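Local coordinates for PppA (PDB 6JKV), which probably dephosphorylates proteins at serine or threonine with bound manganese, and serves as a key regulatory component of the type VI secretion system of Pseudomonas aeruginosa, at residues V59-G64 / A138-L143; S74-T79 / M119-V124; V184-G189 / E195-A200. All blocks are in the same frame, centred on the assembly; numbering follows the deposited sequence.

Interaction 1 of 3, residues V59-G64 / A138-L143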
# COMPACT_ATOMS: atom_id res chain seq x y z
N VAL A 59 -0.36 0.21 -3.32
CA VAL A 59 -0.75 1.52 -2.74
C VAL A 59 0.52 2.25 -2.30
O VAL A 59 1.36 1.62 -1.65
CB VAL A 59 -1.75 1.35 -1.59
CG1 VAL A 59 -2.00 2.67 -0.88
CG2 VAL A 59 -3.06 0.73 -2.08
N ALA A 60 0.64 3.53 -2.65
CA ALA A 60 1.81 4.37 -2.31
C ALA A 60 1.34 5.70 -1.73
O ALA A 60 0.57 6.40 -2.39
CB ALA A 60 2.67 4.57 -3.54
N ASP A 61 1.78 6.02 -0.51
CA ASP A 61 1.44 7.28 0.18
C ASP A 61 2.59 8.27 -0.03
O ASP A 61 3.63 8.13 0.63
CB ASP A 61 1.16 7.04 1.67
CG ASP A 61 0.71 8.30 2.39
OD1 ASP A 61 0.87 9.40 1.81
OD2 ASP A 61 0.22 8.18 3.53
N GLY A 62 2.39 9.24 -0.93
CA GLY A 62 3.39 10.27 -1.23
C GLY A 62 3.45 11.31 -0.13
O GLY A 62 2.42 11.59 0.49
N MET A 63 4.64 11.87 0.09
CA MET A 63 4.85 12.98 1.05
C MET A 63 5.68 14.07 0.37
O MET A 63 6.59 13.74 -0.41
CB MET A 63 5.57 12.49 2.31
CG MET A 63 6.87 11.75 2.02
SD MET A 63 7.88 11.54 3.48
CE MET A 63 7.47 9.85 3.92
N GLY A 64 5.37 15.33 0.67
CA GLY A 64 6.16 16.48 0.20
C GLY A 64 5.33 17.53 -0.50
O GLY A 64 5.91 18.55 -0.93
N ALA A 138 7.37 -0.63 2.52
CA ALA A 138 8.25 0.34 3.20
C ALA A 138 7.40 1.57 3.53
O ALA A 138 6.94 2.23 2.59
CB ALA A 138 9.43 0.66 2.32
N GLY A 139 7.16 1.80 4.82
CA GLY A 139 6.34 2.91 5.32
C GLY A 139 5.19 2.43 6.19
O GLY A 139 5.28 1.33 6.75
N ASP A 140 4.16 3.27 6.33
CA ASP A 140 3.03 3.03 7.26
C ASP A 140 1.75 2.79 6.45
O ASP A 140 0.64 2.95 7.02
CB ASP A 140 2.86 4.20 8.23
CG ASP A 140 2.64 5.54 7.55
OD1 ASP A 140 2.58 5.57 6.31
OD2 ASP A 140 2.54 6.55 8.26
N SER A 141 1.88 2.46 5.17
CA SER A 141 0.79 1.89 4.35
C SER A 141 0.74 0.38 4.63
O SER A 141 1.83 -0.23 4.76
CB SER A 141 0.96 2.20 2.90
OG SER A 141 0.81 3.58 2.63
N ARG A 142 -0.46 -0.17 4.76
CA ARG A 142 -0.65 -1.51 5.36
C ARG A 142 -1.24 -2.48 4.33
O ARG A 142 -1.96 -2.05 3.38
CB ARG A 142 -1.53 -1.41 6.60
CG ARG A 142 -0.85 -0.71 7.76
CD ARG A 142 -1.82 -0.39 8.87
NE ARG A 142 -1.17 0.27 9.99
CZ ARG A 142 -1.63 0.27 11.23
NH1 ARG A 142 -2.74 -0.38 11.54
NH2 ARG A 142 -0.96 0.92 12.18
N LEU A 143 -0.91 -3.75 4.52
CA LEU A 143 -1.66 -4.89 3.96
C LEU A 143 -2.26 -5.70 5.11
O LEU A 143 -1.51 -6.07 6.05
CB LEU A 143 -0.73 -5.77 3.12
CG LEU A 143 -1.34 -7.11 2.74
CD1 LEU A 143 -2.34 -6.93 1.60
CD2 LEU A 143 -0.27 -8.11 2.39
O HOH W 1 2.66 8.24 5.34
O HOH W 2 0.26 5.42 4.55
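S141 and D61 face each other between the two beta-sheets of the fold. S141 gives up the most surface, and D61 and V59 follow. The hydroxyl of S141 approaches D61 from the side of its methylene, with S141 OG 3.6 Å from D61 CB. This is a van der Waals approach. The polar partner of S141 OG is T122 OG1, and T122 OG1 also meets the backbone N of D61. T122 therefore ties both residues together from the strand beside 59-63. V59 lies two residues before D61 on the same side of its strand. Its CG1 stays 4.6 Å from S141 OG, so it adds apolar cover at a small remove.

The carboxylate of D61 leads away from this serine, toward the metals. CG is anti to the backbone N (chi1 -176°), and the two oxygens go to different metals. OD1 binds one manganese together with the carbonyl O of G62. OD2 binds the second manganese with D214 and D252. A bridging aspartate of this kind is a hallmark of the two-metal centre of PP2C phosphatases.

D140 comes near beside S141. D140 OD1 is 4.5 Å from D61 OD2, and water fills the space. Water 1 donates to D140 OD1 at 2.8 Å and weakly to D61 OD2. Water 2 lies 2.9 Å from D61 OD2 and equally far from D140 OD1. It also meets S141 OG at 2.7 Å. It has more acceptors within range than protons to give, so these bonds are probably shared or alternate. The segments thus meet through two bridging waters and one van der Waals touch, while the manganese ions are held from the 59-64 side. Their positive charge probably offsets the closeness of the like charges of D61 and D140.

Interaction 2 of 3, residues S74-T79 / M119-V124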
# COMPACT_ATOMS: atom_id res chain seq x y z
N SER A 74 3.35 8.40 -8.07
CA SER A 74 2.97 8.11 -9.47
C SER A 74 4.14 7.41 -10.17
O SER A 74 3.87 6.46 -10.93
CB SER A 74 2.51 9.34 -10.21
OG SER A 74 3.42 10.39 -10.02
N LEU A 75 5.38 7.85 -9.92
CA LEU A 75 6.59 7.21 -10.48
C LEU A 75 6.65 5.75 -10.02
O LEU A 75 7.03 4.87 -10.81
CB LEU A 75 7.86 7.97 -10.07
CG LEU A 75 9.17 7.34 -10.56
CD1 LEU A 75 9.19 7.23 -12.07
CD2 LEU A 75 10.38 8.12 -10.07
N ILE A 76 6.31 5.50 -8.75
CA ILE A 76 6.24 4.12 -8.20
C ILE A 76 5.26 3.30 -9.03
O ILE A 76 5.65 2.22 -9.52
CB ILE A 76 5.85 4.15 -6.71
CG1 ILE A 76 7.05 4.50 -5.82
CG2 ILE A 76 5.22 2.84 -6.29
CD1 ILE A 76 6.66 4.83 -4.41
N VAL A 77 4.02 3.77 -9.16
CA VAL A 77 2.93 2.96 -9.78
C VAL A 77 3.27 2.74 -11.26
O VAL A 77 3.07 1.61 -11.74
CB VAL A 77 1.53 3.57 -9.57
CG1 VAL A 77 1.16 3.63 -8.09
CG2 VAL A 77 1.40 4.94 -10.19
N ASP A 78 3.80 3.75 -11.95
CA ASP A 78 4.14 3.64 -13.39
C ASP A 78 5.32 2.70 -13.61
O ASP A 78 5.28 1.94 -14.60
CB ASP A 78 4.46 5.00 -14.01
CG ASP A 78 3.28 5.96 -14.04
OD1 ASP A 78 2.13 5.49 -13.85
OD2 ASP A 78 3.52 7.17 -14.23
N THR A 79 6.36 2.79 -12.78
CA THR A 79 7.55 1.91 -12.89
C THR A 79 7.14 0.46 -12.63
O THR A 79 7.59 -0.45 -13.37
CB THR A 79 8.68 2.35 -11.95
OG1 THR A 79 9.03 3.71 -12.24
CG2 THR A 79 9.90 1.46 -12.06
N MET A 119 10.67 14.71 -0.15
CA MET A 119 10.27 14.13 -1.46
C MET A 119 10.37 12.61 -1.36
O MET A 119 11.48 12.06 -1.43
CB MET A 119 11.14 14.66 -2.60
CG MET A 119 10.75 14.12 -3.97
SD MET A 119 11.72 14.81 -5.33
CE MET A 119 11.20 16.52 -5.33
N GLY A 120 9.24 11.95 -1.15
CA GLY A 120 9.23 10.50 -1.04
C GLY A 120 7.83 9.94 -1.08
O GLY A 120 6.86 10.69 -1.31
N SER A 121 7.73 8.64 -0.86
CA SER A 121 6.43 7.93 -0.81
C SER A 121 6.63 6.59 -0.13
O SER A 121 7.64 5.93 -0.36
CB SER A 121 5.83 7.77 -2.19
OG SER A 121 4.69 6.93 -2.14
N THR A 122 5.67 6.23 0.71
CA THR A 122 5.57 4.86 1.24
C THR A 122 5.20 3.92 0.09
O THR A 122 4.79 4.39 -1.00
CB THR A 122 4.56 4.77 2.39
OG1 THR A 122 3.28 4.70 1.75
CG2 THR A 122 4.65 5.95 3.33
N LEU A 123 5.34 2.63 0.33
CA LEU A 123 4.86 1.62 -0.62
C LEU A 123 4.34 0.42 0.15
O LEU A 123 4.96 0.04 1.13
CB LEU A 123 6.00 1.20 -1.56
CG LEU A 123 5.61 0.05 -2.48
CD1 LEU A 123 5.87 0.42 -3.93
CD2 LEU A 123 6.33 -1.23 -2.09
N VAL A 124 3.23 -0.15 -0.33
CA VAL A 124 2.79 -1.51 0.04
C VAL A 124 2.28 -2.16 -1.25
O VAL A 124 1.46 -1.54 -1.95
CB VAL A 124 1.73 -1.51 1.16
CG1 VAL A 124 0.52 -0.66 0.83
CG2 VAL A 124 1.30 -2.92 1.53
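I76 reaches from the helix to the strand with two separate branches. CG2 goes to L123 and CD1 goes to S121. The tighter meeting is I76 CG2 with L123 CD1, at 3.4 Å, which is closer than ordinary carbon contact. The two side chains meet at a slant, and one methyl of each makes the closest touch. I76 holds CG2 anti to its backbone N while CG1 lies beside that N (chi1 -79°). This spreads the two branches along the strand. L123 has CG anti to its own N, and its chi2 of 126° falls away from the staggered values, which fits a leucine pressed against a close neighbour.

This is a helix laid on a sheet, as in the alpha-beta-beta-alpha sandwich of PP2C phosphatases. Helix 69-82 covers strand 120-129, which has strand 56-63 as a neighbour. A60 of that strand touches both I76 and S121.

The other branch of I76 ends over S121. I76 CD1 is 3.8 Å from S121 CB, and the hydroxyl lies beside the same methyl. The serine turns that hydroxyl along its own chain: S121 OG donates to T122 O at 2.8 Å. The donor lies in the carbonyl plane, on a lone pair, with a C=O...O angle of 135°. The polar group is thus satisfied where it touches the methyl. I76 CD1 also comes within 3.9 Å of T122 O.

Further side chains close round these three residues. V72 and S73, earlier in the same helix, touch S121. L80, later in it, packs on L123, and so does L100 of helix 89-114. V188, from a loop, lies against I76.

Interaction 3 of 3, residues V184-G189 / E195-A200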
# COMPACT_ATOMS: atom_id res chain seq x y z
N VAL A 184 8.04 8.52 9.46
CA VAL A 184 8.18 7.22 8.75
C VAL A 184 9.67 6.89 8.72
O VAL A 184 10.47 7.77 8.37
CB VAL A 184 7.54 7.28 7.35
CG1 VAL A 184 7.88 6.06 6.53
CG2 VAL A 184 6.04 7.46 7.45
N THR A 185 10.03 5.67 9.13
CA THR A 185 11.45 5.26 9.29
C THR A 185 11.98 4.65 7.99
O THR A 185 13.19 4.60 7.82
CB THR A 185 11.62 4.29 10.46
OG1 THR A 185 10.76 3.18 10.24
CG2 THR A 185 11.27 4.92 11.79
N ARG A 186 11.10 4.17 7.12
CA ARG A 186 11.53 3.72 5.77
C ARG A 186 10.44 4.10 4.77
O ARG A 186 9.24 4.00 5.11
CB ARG A 186 11.82 2.22 5.69
CG ARG A 186 12.37 1.58 6.95
CD ARG A 186 12.61 0.11 6.71
NE ARG A 186 13.12 -0.56 7.90
CZ ARG A 186 13.44 -1.84 7.97
NH1 ARG A 186 13.32 -2.62 6.91
NH2 ARG A 186 13.90 -2.34 9.10
N ALA A 187 10.87 4.55 3.60
CA ALA A 187 10.00 4.88 2.46
C ALA A 187 10.90 5.16 1.27
O ALA A 187 12.13 5.36 1.45
CB ALA A 187 9.11 6.07 2.77
N VAL A 188 10.30 5.17 0.09
CA VAL A 188 11.01 5.45 -1.17
C VAL A 188 11.52 6.89 -1.10
O VAL A 188 10.71 7.80 -0.83
CB VAL A 188 10.11 5.20 -2.39
CG1 VAL A 188 10.85 5.49 -3.68
CG2 VAL A 188 9.57 3.78 -2.40
N GLY A 189 12.83 7.07 -1.28
CA GLY A 189 13.48 8.39 -1.36
C GLY A 189 14.01 8.88 -0.03
O GLY A 189 14.69 9.93 -0.04
N GLU A 195 15.46 -0.25 1.99
CA GLU A 195 15.34 -1.59 2.60
C GLU A 195 13.85 -1.93 2.65
O GLU A 195 13.13 -1.30 3.45
CB GLU A 195 15.95 -1.62 4.00
CG GLU A 195 17.31 -0.93 4.10
CD GLU A 195 18.50 -1.88 4.17
OE1 GLU A 195 19.67 -1.40 4.21
OE2 GLU A 195 18.25 -3.12 4.17
N LEU A 196 13.41 -2.87 1.80
CA LEU A 196 12.00 -3.32 1.76
C LEU A 196 11.81 -4.47 2.75
O LEU A 196 12.68 -5.35 2.84
CB LEU A 196 11.64 -3.78 0.35
CG LEU A 196 11.49 -2.69 -0.70
CD1 LEU A 196 11.73 -3.25 -2.09
CD2 LEU A 196 10.10 -2.06 -0.62
N SER A 197 10.70 -4.46 3.48
CA SER A 197 10.24 -5.62 4.27
C SER A 197 9.41 -6.51 3.35
O SER A 197 8.76 -5.98 2.43
CB SER A 197 9.50 -5.19 5.49
OG SER A 197 10.40 -4.68 6.46
N GLU A 198 9.49 -7.82 3.57
CA GLU A 198 8.79 -8.83 2.74
C GLU A 198 8.09 -9.82 3.66
O GLU A 198 8.64 -10.18 4.72
CB GLU A 198 9.78 -9.54 1.82
CG GLU A 198 9.10 -10.45 0.80
CD GLU A 198 10.06 -11.20 -0.09
OE1 GLU A 198 11.24 -10.83 -0.14
OE2 GLU A 198 9.63 -12.18 -0.72
N ALA A 199 6.89 -10.24 3.27
CA ALA A 199 6.16 -11.35 3.92
C ALA A 199 5.55 -12.23 2.85
O ALA A 199 4.85 -11.70 1.96
CB ALA A 199 5.11 -10.81 4.87
N ALA A 200 5.82 -13.53 2.92
CA ALA A 200 5.22 -14.54 2.03
C ALA A 200 3.87 -14.96 2.59
O ALA A 200 3.71 -15.00 3.83
CB ALA A 200 6.14 -15.73 1.87
O HOH W 3 14.25 -5.25 5.89
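R186 extends its straight side chain past the carbonyl oxygen of E195, with CD 3.6 Å from E195 O. The same carbonyl oxygen sits at the edge of the guanidinium, near its plane, and is 3.7 Å from R186 NH1. That is too loose for a bond, so the oxygen simply flanks the arginine's end. The chain is straight from CG to NE. Its first torsion is unusual, with chi1 at -32°, well away from a staggered value. This turn swings the straight chain across to E195.

R186 NH1 continues past E195 toward S197. It stands 3.6 Å from S197 OG, obliquely placed and without a hydrogen bond. The hydroxyl of S197 is bound instead to H158 NE2. A water makes the link that the side chains do not. Water 3 lies in the guanidinium plane, at its edge, and accepts from R186 NH1 at 3.0 Å. It passes a weak bond on to L196 O, 3.4 Å away.

E195 does not pair its charge with R186. Its OE2 is 5.7 Å from R186 NH1, and its OE1 bonds to Q193. Of the E195 side chain, CB makes the nearest approach, 4.0 Å from R186 NH1.

The contact is at the surface and away from the metal site. It lays a loop against the start of strand 197-202, an edge strand of its sheet, next to strand 132-138. L196 and V188 turn to helix 89-114, and V188 also touches helix 69-82.

Interactions 1 and 2 are buried, and interaction 3 is at the surface. All three reach the same sheet. Interaction 1 spans from it to the opposing sheet, interaction 2 joins it to a covering helix, and interaction 3 joins a loop to an edge strand. The chemistry follows the place: bridging water beside a metal-binding carboxylate in the first, methyl packing in the second, a loose water-linked arginine in the third. Strand 120-129 connects them. The backbone O of D61 pairs with the N of T122, and the O of S121 with the N of V188. V184 also packs against D140, so the 184-189 loop touches both buried contacts.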